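Local coordinates for protein amidohydrolase (Staphylococcus aureus, PDB 3NUR) that probably hydrolyses carbon-nitrogen bonds of amide substrates, as a putative amidohydrolase of TIM-barrel fold with a metal site that holds calcium in the crystal, at residues A[176-190]-A[240-252]. Residues are numbered along the deposited sequence; the frame is centred on the assembly and turned at random.
Sequences DIIFKTAENLDVPIY and IFDRYPKLNMIIG
Tyr244 lies flat against helix 176-185, its ring roofed by Lys180, where, in the TIM barrel of this amidohydrolase, that helix packs against the end of helix 240-243 and the turn that follows it. Lys180 CA stands 3.8 Å from the centroid of the Tyr244 ring, a CH-pi contact almost on the ring normal, and Arg243 CB backs the opposite face. At the rim of this ring the carboxylate of Asp176 takes the phenol: Tyr244 OH donates to Asp176 OD2, modelled at 2.4 Å, a separation so short that its exact value is doubtful, with the carboxylate turned 45° from the ring. The other oxygen, Asp176 OD1, is met on its syn side by Arg243 NE at 2.9 Å, the main bond of a salt bridge. One turn farther along the helix from Lys180, Glu183 reaches over the 244-247 beta turn. With CG anti to the backbone N (chi1 -165°) and an extended chain, its OE2 accepts Lys246 N through the anti lone pair, while OE1 lies at the edge of the Tyr244 ring and shares a water with Arg243 O.

Deeper in, Phe179 receives Ile240 CD1 over one face and Leu247 CD2 at its edge; Met249, a selenomethionine, approaches obliquely, SE 3.9 Å from Phe179 CE1. Leu235 of helix 223-237 also packs against Phe179 and Met249. Both segments then run into neighbouring parallel strands, where Asn248 O accepts Ile189 N and Ile189 O accepts Ile250 N. Ile189 and Met249 turn toward the helices; Tyr190 and Ile250 occupy the other face, where the Tyr190 side chain, about 7 Å from the bound calcium ion, hydrogen-bonds through OH to Thr289. Ile250 CB sits off-centre over the Tyr190 ring, and Ile250 CG2 comes within 3.5 Å of Tyr190 CE1.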
ATOM      1  N   ASP A 176      15.426  -4.382   8.706  1.00 12.89           N
ATOM      2  CA  ASP A 176      14.790  -5.582   9.270  1.00 13.86           C
ATOM      3  C   ASP A 176      13.859  -5.256  10.461  1.00 16.64           C
ATOM      4  O   ASP A 176      12.765  -5.802  10.536  1.00 15.53           O
ATOM      5  CB  ASP A 176      15.859  -6.606   9.697  1.00 17.04           C
ATOM      6  CG  ASP A 176      15.252  -7.923  10.122  1.00 24.83           C
ATOM      7  OD1 ASP A 176      14.984  -8.759   9.242  1.00 25.96           O
ATOM      8  OD2 ASP A 176      15.002  -8.089  11.314  1.00 26.74           O
ATOM      9  N   ILE A 177      14.277  -4.315  11.333  1.00 14.29           N
ATOM     10  CA  ILE A 177      13.526  -3.876  12.513  1.00 12.33           C
ATOM     11  C   ILE A 177      12.083  -3.421  12.215  1.00 14.64           C
ATOM     12  O   ILE A 177      11.199  -3.612  13.059  1.00 14.93           O
ATOM     13  CB  ILE A 177      14.338  -2.810  13.320  1.00 14.43           C
ATOM     14  CG1 ILE A 177      13.750  -2.546  14.732  1.00 15.23           C
ATOM     15  CG2 ILE A 177      14.546  -1.508  12.541  1.00 14.35           C
ATOM     16  CD1 ILE A 177      13.691  -3.778  15.648  1.00 24.01           C
ATOM     17  N   ILE A 178      11.850  -2.843  11.023  1.00 10.46           N
ATOM     18  CA  ILE A 178      10.519  -2.363  10.628  1.00  9.93           C
ATOM     19  C   ILE A 178       9.569  -3.561  10.455  1.00 12.36           C
ATOM     20  O   ILE A 178       8.447  -3.528  10.965  1.00 11.00           O
ATOM     21  CB  ILE A 178      10.600  -1.440   9.372  1.00 12.79           C
ATOM     22  CG1 ILE A 178      11.422  -0.153   9.692  1.00 12.58           C
ATOM     23  CG2 ILE A 178       9.182  -1.093   8.846  1.00 13.70           C
ATOM     24  CD1 ILE A 178      11.864   0.714   8.437  1.00 19.72           C
ATOM     25  N   PHE A 179      10.041  -4.616   9.756  1.00 10.14           N
ATOM     26  CA  PHE A 179       9.269  -5.837   9.498  1.00 10.45           C
ATOM     27  C   PHE A 179       9.057  -6.632  10.779  1.00 13.32           C
ATOM     28  O   PHE A 179       7.969  -7.152  10.982  1.00 11.68           O
ATOM     29  CB  PHE A 179       9.924  -6.675   8.387  1.00 11.24           C
ATOM     30  CG  PHE A 179      10.085  -5.838   7.136  1.00 11.18           C
ATOM     31  CD1 PHE A 179       9.005  -5.621   6.279  1.00 12.99           C
ATOM     32  CD2 PHE A 179      11.292  -5.214   6.849  1.00 12.00           C
ATOM     33  CE1 PHE A 179       9.137  -4.801   5.150  1.00 12.72           C
ATOM     34  CE2 PHE A 179      11.422  -4.390   5.723  1.00 14.52           C
ATOM     35  CZ  PHE A 179      10.345  -4.176   4.893  1.00 12.71           C
ATOM     36  N   LYS A 180      10.099  -6.720  11.639  1.00 11.41           N
ATOM     37  CA  LYS A 180      10.037  -7.394  12.936  1.00 12.01           C
ATOM     38  C   LYS A 180       8.954  -6.724  13.787  1.00 15.03           C
ATOM     39  O   LYS A 180       8.152  -7.414  14.404  1.00 14.04           O
ATOM     40  CB  LYS A 180      11.397  -7.280  13.644  1.00 14.22           C
ATOM     41  CG  LYS A 180      11.476  -8.050  14.961  1.00 24.13           C
ATOM     42  CD  LYS A 180      12.897  -7.976  15.524  1.00 28.85           C
ATOM     43  CE  LYS A 180      13.158  -9.062  16.528  1.00 45.73           C
ATOM     44  NZ  LYS A 180      14.598  -9.118  16.900  1.00 60.40           N
ATOM     45  N   THR A 181       8.907  -5.385  13.765  1.00 13.44           N
ATOM     46  CA  THR A 181       7.942  -4.588  14.521  1.00 12.36           C
ATOM     47  C   THR A 181       6.520  -4.858  14.048  1.00 14.52           C
ATOM     48  O   THR A 181       5.653  -5.131  14.871  1.00 13.17           O
ATOM     49  CB  THR A 181       8.360  -3.114  14.533  1.00 16.55           C
ATOM     50  OG1 THR A 181       9.643  -3.026  15.152  1.00 17.06           O
ATOM     51  CG2 THR A 181       7.392  -2.246  15.287  1.00 17.42           C
ATOM     52  N   ALA A 182       6.296  -4.836  12.714  1.00 11.30           N
ATOM     53  CA  ALA A 182       4.990  -5.139  12.133  1.00 11.05           C
ATOM     54  C   ALA A 182       4.503  -6.537  12.560  1.00 13.34           C
ATOM     55  O   ALA A 182       3.356  -6.658  12.986  1.00 12.47           O
ATOM     56  CB  ALA A 182       5.047  -5.037  10.610  1.00 11.11           C
ATOM     57  N   GLU A 183       5.371  -7.568  12.514  1.00 11.52           N
ATOM     58  CA  GLU A 183       4.939  -8.912  12.924  1.00 10.91           C
ATOM     59  C   GLU A 183       4.568  -8.947  14.419  1.00 15.76           C
ATOM     60  O   GLU A 183       3.511  -9.472  14.780  1.00 14.25           O
ATOM     61  CB  GLU A 183       5.994  -9.969  12.592  1.00 12.26           C
ATOM     62  CG  GLU A 183       5.414 -11.379  12.660  1.00 14.85           C
ATOM     63  CD  GLU A 183       6.377 -12.534  12.853  1.00 28.15           C
ATOM     64  OE1 GLU A 183       7.414 -12.352  13.528  1.00 21.19           O
ATOM     65  OE2 GLU A 183       6.073 -13.637  12.344  1.00 16.95           O
ATOM     66  N   ASN A 184       5.416  -8.330  15.267  1.00 14.73           N
ATOM     67  CA  ASN A 184       5.209  -8.230  16.718  1.00 15.08           C
ATOM     68  C   ASN A 184       3.881  -7.547  17.036  1.00 18.99           C
ATOM     69  O   ASN A 184       3.176  -7.993  17.940  1.00 19.63           O
ATOM     70  CB  ASN A 184       6.360  -7.468  17.377  1.00 16.34           C
ATOM     71  CG  ASN A 184       7.586  -8.310  17.677  1.00 45.17           C
ATOM     72  OD1 ASN A 184       7.598  -9.539  17.519  1.00 38.50           O
ATOM     73  ND2 ASN A 184       8.657  -7.663  18.135  1.00 37.37           N
ATOM     74  N   LEU A 185       3.530  -6.492  16.276  1.00 14.34           N
ATOM     75  CA  LEU A 185       2.284  -5.751  16.470  1.00 13.25           C
ATOM     76  C   LEU A 185       1.075  -6.410  15.782  1.00 16.82           C
ATOM     77  O   LEU A 185      -0.056  -5.974  16.017  1.00 15.96           O
ATOM     78  CB  LEU A 185       2.446  -4.304  15.997  1.00 13.62           C
ATOM     79  CG  LEU A 185       3.484  -3.438  16.725  1.00 17.54           C
ATOM     80  CD1 LEU A 185       3.801  -2.184  15.911  1.00 17.55           C
ATOM     81  CD2 LEU A 185       3.032  -3.080  18.129  1.00 19.35           C
ATOM     82  N   ASP A 186       1.313  -7.469  14.953  1.00 13.43           N
ATOM     83  CA  ASP A 186       0.273  -8.204  14.205  1.00 12.82           C
ATOM     84  C   ASP A 186      -0.507  -7.280  13.246  1.00 13.23           C
ATOM     85  O   ASP A 186      -1.744  -7.313  13.166  1.00 12.76           O
ATOM     86  CB  ASP A 186      -0.666  -8.982  15.152  1.00 15.33           C
ATOM     87  CG  ASP A 186      -1.401 -10.132  14.502  1.00 28.86           C
ATOM     88  OD1 ASP A 186      -0.855 -10.724  13.533  1.00 29.29           O
ATOM     89  OD2 ASP A 186      -2.495 -10.479  14.988  1.00 38.08           O
ATOM     90  N   VAL A 187       0.239  -6.413  12.543  1.00  9.19           N
ATOM     91  CA  VAL A 187      -0.372  -5.464  11.605  1.00  8.69           C
ATOM     92  C   VAL A 187       0.321  -5.563  10.235  1.00 12.38           C
ATOM     93  O   VAL A 187       1.516  -5.862  10.200  1.00 10.71           O
ATOM     94  CB  VAL A 187      -0.390  -4.004  12.127  1.00 10.76           C
ATOM     95  CG1 VAL A 187      -1.305  -3.848  13.348  1.00 10.00           C
ATOM     96  CG2 VAL A 187       1.028  -3.482  12.413  1.00 10.16           C
ATOM     97  N   PRO A 188      -0.385  -5.257   9.113  1.00 10.47           N
ATOM     98  CA  PRO A 188       0.282  -5.334   7.802  1.00  8.94           C
ATOM     99  C   PRO A 188       1.027  -4.041   7.423  1.00 10.77           C
ATOM    100  O   PRO A 188       0.841  -2.975   8.021  1.00 10.24           O
ATOM    101  CB  PRO A 188      -0.892  -5.570   6.848  1.00 10.08           C
ATOM    102  CG  PRO A 188      -2.022  -4.785   7.466  1.00 13.63           C
ATOM    103  CD  PRO A 188      -1.822  -4.906   8.963  1.00 10.73           C
ATOM    104  N   ILE A 189       1.863  -4.145   6.383  1.00  8.39           N
ATOM    105  CA  ILE A 189       2.562  -3.003   5.789  1.00  7.94           C
ATOM    106  C   ILE A 189       2.085  -2.930   4.328  1.00  9.74           C
ATOM    107  O   ILE A 189       2.216  -3.899   3.591  1.00 10.50           O
ATOM    108  CB  ILE A 189       4.119  -3.122   5.852  1.00 11.17           C
ATOM    109  CG1 ILE A 189       4.666  -3.106   7.307  1.00 12.05           C
ATOM    110  CG2 ILE A 189       4.773  -2.038   5.004  1.00 11.71           C
ATOM    111  CD1 ILE A 189       6.112  -3.539   7.409  1.00 11.82           C
ATOM    112  N   TYR A 190       1.555  -1.788   3.916  1.00  8.13           N
ATOM    113  CA  TYR A 190       1.142  -1.547   2.531  1.00  7.07           C
ATOM    114  C   TYR A 190       2.369  -0.921   1.850  1.00 10.75           C
ATOM    115  O   TYR A 190       2.855   0.112   2.314  1.00 11.67           O
ATOM    116  CB  TYR A 190      -0.055  -0.553   2.484  1.00  6.36           C
ATOM    117  CG  TYR A 190      -0.889  -0.606   1.212  1.00  8.33           C
ATOM    118  CD1 TYR A 190      -2.253  -0.877   1.261  1.00 10.01           C
ATOM    119  CD2 TYR A 190      -0.324  -0.333  -0.033  1.00  9.11           C
ATOM    120  CE1 TYR A 190      -3.027  -0.930   0.104  1.00 11.02           C
ATOM    121  CE2 TYR A 190      -1.096  -0.358  -1.202  1.00  8.04           C
ATOM    122  CZ  TYR A 190      -2.449  -0.656  -1.125  1.00 12.59           C
ATOM    123  OH  TYR A 190      -3.213  -0.748  -2.264  1.00 11.16           O
ATOM    124  N   ILE A 240      12.542 -12.332   4.531  1.00 10.28           N
ATOM    125  CA  ILE A 240      11.775 -11.605   5.557  1.00  9.38           C
ATOM    126  C   ILE A 240      10.591 -12.472   6.060  1.00 13.79           C
ATOM    127  O   ILE A 240      10.331 -12.527   7.265  1.00 14.15           O
ATOM    128  CB  ILE A 240      11.292 -10.229   4.992  1.00 12.42           C
ATOM    129  CG1 ILE A 240      12.435  -9.170   5.074  1.00 13.61           C
ATOM    130  CG2 ILE A 240       9.994  -9.728   5.697  1.00 14.32           C
ATOM    131  CD1 ILE A 240      12.151  -7.872   4.342  1.00 18.89           C
ATOM    132  N   PHE A 241       9.910 -13.161   5.138  1.00  9.20           N
ATOM    133  CA  PHE A 241       8.754 -13.973   5.491  1.00  9.74           C
ATOM    134  C   PHE A 241       9.088 -15.351   6.086  1.00 14.81           C
ATOM    135  O   PHE A 241       8.187 -16.033   6.559  1.00 14.06           O
ATOM    136  CB  PHE A 241       7.744 -14.035   4.345  1.00 11.89           C
ATOM    137  CG  PHE A 241       7.352 -12.665   3.845  1.00 13.67           C
ATOM    138  CD1 PHE A 241       6.332 -11.947   4.460  1.00 17.85           C
ATOM    139  CD2 PHE A 241       8.002 -12.092   2.753  1.00 14.63           C
ATOM    140  CE1 PHE A 241       5.975 -10.674   3.996  1.00 18.75           C
ATOM    141  CE2 PHE A 241       7.660 -10.817   2.303  1.00 17.93           C
ATOM    142  CZ  PHE A 241       6.647 -10.118   2.923  1.00 16.74           C
ATOM    143  N   ASP A 242      10.373 -15.723   6.101  1.00 12.08           N
ATOM    144  CA  ASP A 242      10.849 -16.924   6.784  1.00 11.31           C
ATOM    145  C   ASP A 242      11.195 -16.509   8.223  1.00 16.57           C
ATOM    146  O   ASP A 242      10.845 -17.232   9.152  1.00 17.44           O
ATOM    147  CB  ASP A 242      12.060 -17.529   6.068  1.00 11.68           C
ATOM    148  CG  ASP A 242      11.693 -18.343   4.843  1.00 11.93           C
ATOM    149  OD1 ASP A 242      10.482 -18.535   4.595  1.00 11.51           O
ATOM    150  OD2 ASP A 242      12.613 -18.753   4.111  1.00 13.31           O
ATOM    151  N   ARG A 243      11.818 -15.311   8.400  1.00 12.22           N
ATOM    152  CA  ARG A 243      12.144 -14.743   9.710  1.00 12.42           C
ATOM    153  C   ARG A 243      10.857 -14.348  10.440  1.00 16.83           C
ATOM    154  O   ARG A 243      10.746 -14.582  11.654  1.00 17.11           O
ATOM    155  CB  ARG A 243      13.050 -13.497   9.567  1.00 12.91           C
ATOM    156  CG  ARG A 243      14.500 -13.842   9.304  1.00 22.85           C
ATOM    157  CD  ARG A 243      15.462 -12.661   9.443  1.00 27.83           C
ATOM    158  NE  ARG A 243      15.238 -11.579   8.472  1.00 28.78           N
ATOM    159  CZ  ARG A 243      15.519 -11.642   7.167  1.00 39.66           C
ATOM    160  NH1 ARG A 243      15.967 -12.768   6.628  1.00 22.34           N
ATOM    161  NH2 ARG A 243      15.315 -10.593   6.388  1.00 29.59           N
ATOM    162  N   TYR A 244       9.892 -13.733   9.704  1.00 12.63           N
ATOM    163  CA  TYR A 244       8.615 -13.224  10.249  1.00 11.56           C
ATOM    164  C   TYR A 244       7.435 -13.876   9.503  1.00 15.53           C
ATOM    165  O   TYR A 244       6.794 -13.231   8.667  1.00 14.90           O
ATOM    166  CB  TYR A 244       8.597 -11.669  10.193  1.00 12.57           C
ATOM    167  CG  TYR A 244       9.869 -11.084  10.762  1.00 13.96           C
ATOM    168  CD1 TYR A 244      10.254 -11.354  12.076  1.00 15.88           C
ATOM    169  CD2 TYR A 244      10.746 -10.364   9.960  1.00 14.09           C
ATOM    170  CE1 TYR A 244      11.473 -10.904  12.578  1.00 16.70           C
ATOM    171  CE2 TYR A 244      11.949  -9.878  10.461  1.00 15.64           C
ATOM    172  CZ  TYR A 244      12.306 -10.149  11.772  1.00 19.59           C
ATOM    173  OH  TYR A 244      13.489  -9.689  12.270  1.00 21.78           O
ATOM    174  N   PRO A 245       7.185 -15.186   9.760  1.00 13.49           N
ATOM    175  CA  PRO A 245       6.159 -15.914   8.988  1.00 13.59           C
ATOM    176  C   PRO A 245       4.712 -15.472   9.154  1.00 17.46           C
ATOM    177  O   PRO A 245       3.883 -15.832   8.320  1.00 17.37           O
ATOM    178  CB  PRO A 245       6.368 -17.379   9.406  1.00 15.36           C
ATOM    179  CG  PRO A 245       6.964 -17.300  10.760  1.00 18.77           C
ATOM    180  CD  PRO A 245       7.884 -16.105  10.691  1.00 14.71           C
ATOM    181  N   LYS A 246       4.406 -14.701  10.206  1.00 13.18           N
ATOM    182  CA  LYS A 246       3.043 -14.206  10.426  1.00 13.24           C
ATOM    183  C   LYS A 246       2.827 -12.844   9.778  1.00 14.43           C
ATOM    184  O   LYS A 246       1.715 -12.327   9.794  1.00 14.18           O
ATOM    185  CB  LYS A 246       2.715 -14.147  11.928  1.00 16.89           C
ATOM    186  CG  LYS A 246       2.660 -15.519  12.597  1.00 25.82           C
ATOM    187  CD  LYS A 246       2.190 -15.451  14.058  1.00 37.68           C
ATOM    188  CE  LYS A 246       3.237 -14.982  15.052  1.00 53.35           C
ATOM    189  NZ  LYS A 246       3.210 -13.506  15.256  1.00 63.44           N
ATOM    190  N   LEU A 247       3.895 -12.235   9.240  1.00 11.47           N
ATOM    191  CA  LEU A 247       3.815 -10.926   8.598  1.00  9.93           C
ATOM    192  C   LEU A 247       3.013 -10.963   7.297  1.00 13.73           C
ATOM    193  O   LEU A 247       3.213 -11.862   6.484  1.00 12.14           O
ATOM    194  CB  LEU A 247       5.238 -10.373   8.299  1.00 10.58           C
ATOM    195  CG  LEU A 247       5.314  -9.003   7.556  1.00 15.40           C
ATOM    196  CD1 LEU A 247       4.750  -7.865   8.401  1.00 15.87           C
ATOM    197  CD2 LEU A 247       6.708  -8.704   7.084  1.00 17.38           C
ATOM    198  N   ASN A 248       2.136  -9.965   7.094  1.00 10.24           N
ATOM    199  CA  ASN A 248       1.426  -9.775   5.834  1.00 10.75           C
ATOM    200  C   ASN A 248       1.736  -8.412   5.258  1.00 14.00           C
ATOM    201  O   ASN A 248       1.813  -7.414   5.978  1.00 12.23           O
ATOM    202  CB  ASN A 248      -0.094  -9.907   5.952  1.00 12.29           C
ATOM    203  CG  ASN A 248      -0.533 -11.267   6.369  1.00 22.97           C
ATOM    204  OD1 ASN A 248      -0.280 -12.265   5.687  1.00 15.07           O
ATOM    205  ND2 ASN A 248      -1.157 -11.327   7.527  1.00 14.49           N
HETATM  206  N   MSE A 249       1.897  -8.367   3.959  1.00 10.42           N
HETATM  207  CA  MSE A 249       2.057  -7.108   3.267  1.00  9.47           C
HETATM  208  C   MSE A 249       0.944  -6.903   2.279  1.00 12.33           C
HETATM  209  O   MSE A 249       0.280  -7.877   1.918  1.00 12.08           O
HETATM  210  CB  MSE A 249       3.455  -6.986   2.688  1.00 11.86           C
HETATM  211  CG  MSE A 249       4.407  -6.703   3.868  1.00 20.13           C
HETATM  212 SE   MSE A 249       6.079  -6.481   3.341  0.60 29.96          SE
HETATM  213  CE  MSE A 249       5.833  -4.694   2.515  1.00 25.37           C
ATOM    214  N   ILE A 250       0.666  -5.641   1.918  1.00  9.33           N
ATOM    215  CA  ILE A 250      -0.374  -5.314   0.943  1.00  7.35           C
ATOM    216  C   ILE A 250       0.273  -4.541  -0.219  1.00  8.56           C
ATOM    217  O   ILE A 250       1.124  -3.682  -0.000  1.00  7.74           O
ATOM    218  CB  ILE A 250      -1.550  -4.497   1.557  1.00  8.97           C
ATOM    219  CG1 ILE A 250      -2.012  -5.076   2.932  1.00  9.16           C
ATOM    220  CG2 ILE A 250      -2.722  -4.437   0.559  1.00  7.84           C
ATOM    221  CD1 ILE A 250      -2.874  -4.101   3.766  1.00 11.17           C
ATOM    222  N   ILE A 251      -0.121  -4.874  -1.450  1.00  7.59           N
ATOM    223  CA  ILE A 251       0.323  -4.176  -2.654  1.00  7.59           C
ATOM    224  C   ILE A 251      -0.885  -3.870  -3.515  1.00 11.97           C
ATOM    225  O   ILE A 251      -1.805  -4.676  -3.593  1.00 12.01           O
ATOM    226  CB  ILE A 251       1.428  -4.901  -3.441  1.00 10.29           C
ATOM    227  CG1 ILE A 251       1.024  -6.365  -3.801  1.00 10.65           C
ATOM    228  CG2 ILE A 251       2.802  -4.783  -2.697  1.00 10.19           C
ATOM    229  CD1 ILE A 251       2.120  -7.152  -4.633  1.00 17.70           C
ATOM    230  N   GLY A 252      -0.861  -2.706  -4.140  1.00  9.16           N
ATOM    231  CA  GLY A 252      -1.936  -2.224  -4.988  1.00  7.52           C
ATOM    232  C   GLY A 252      -1.715  -2.490  -6.453  1.00  8.92           C
ATOM    233  O   GLY A 252      -0.900  -3.337  -6.828  1.00  9.19           O
TER
HETATM  234  O   HOH W   1      15.765  -8.096   6.907  1.00 47.11           O
HETATM  235  O   HOH W   2       9.120 -14.475  13.941  1.00 23.98           O
HETATM  236  O   HOH W   3       2.449 -11.625  17.216  1.00 45.13           O
HETATM  237  O   HOH W   4       1.388 -10.481  11.803  1.00 24.05           O
HETATM  238  O   HOH W   5       1.549  -8.541   9.875  1.00 17.70           O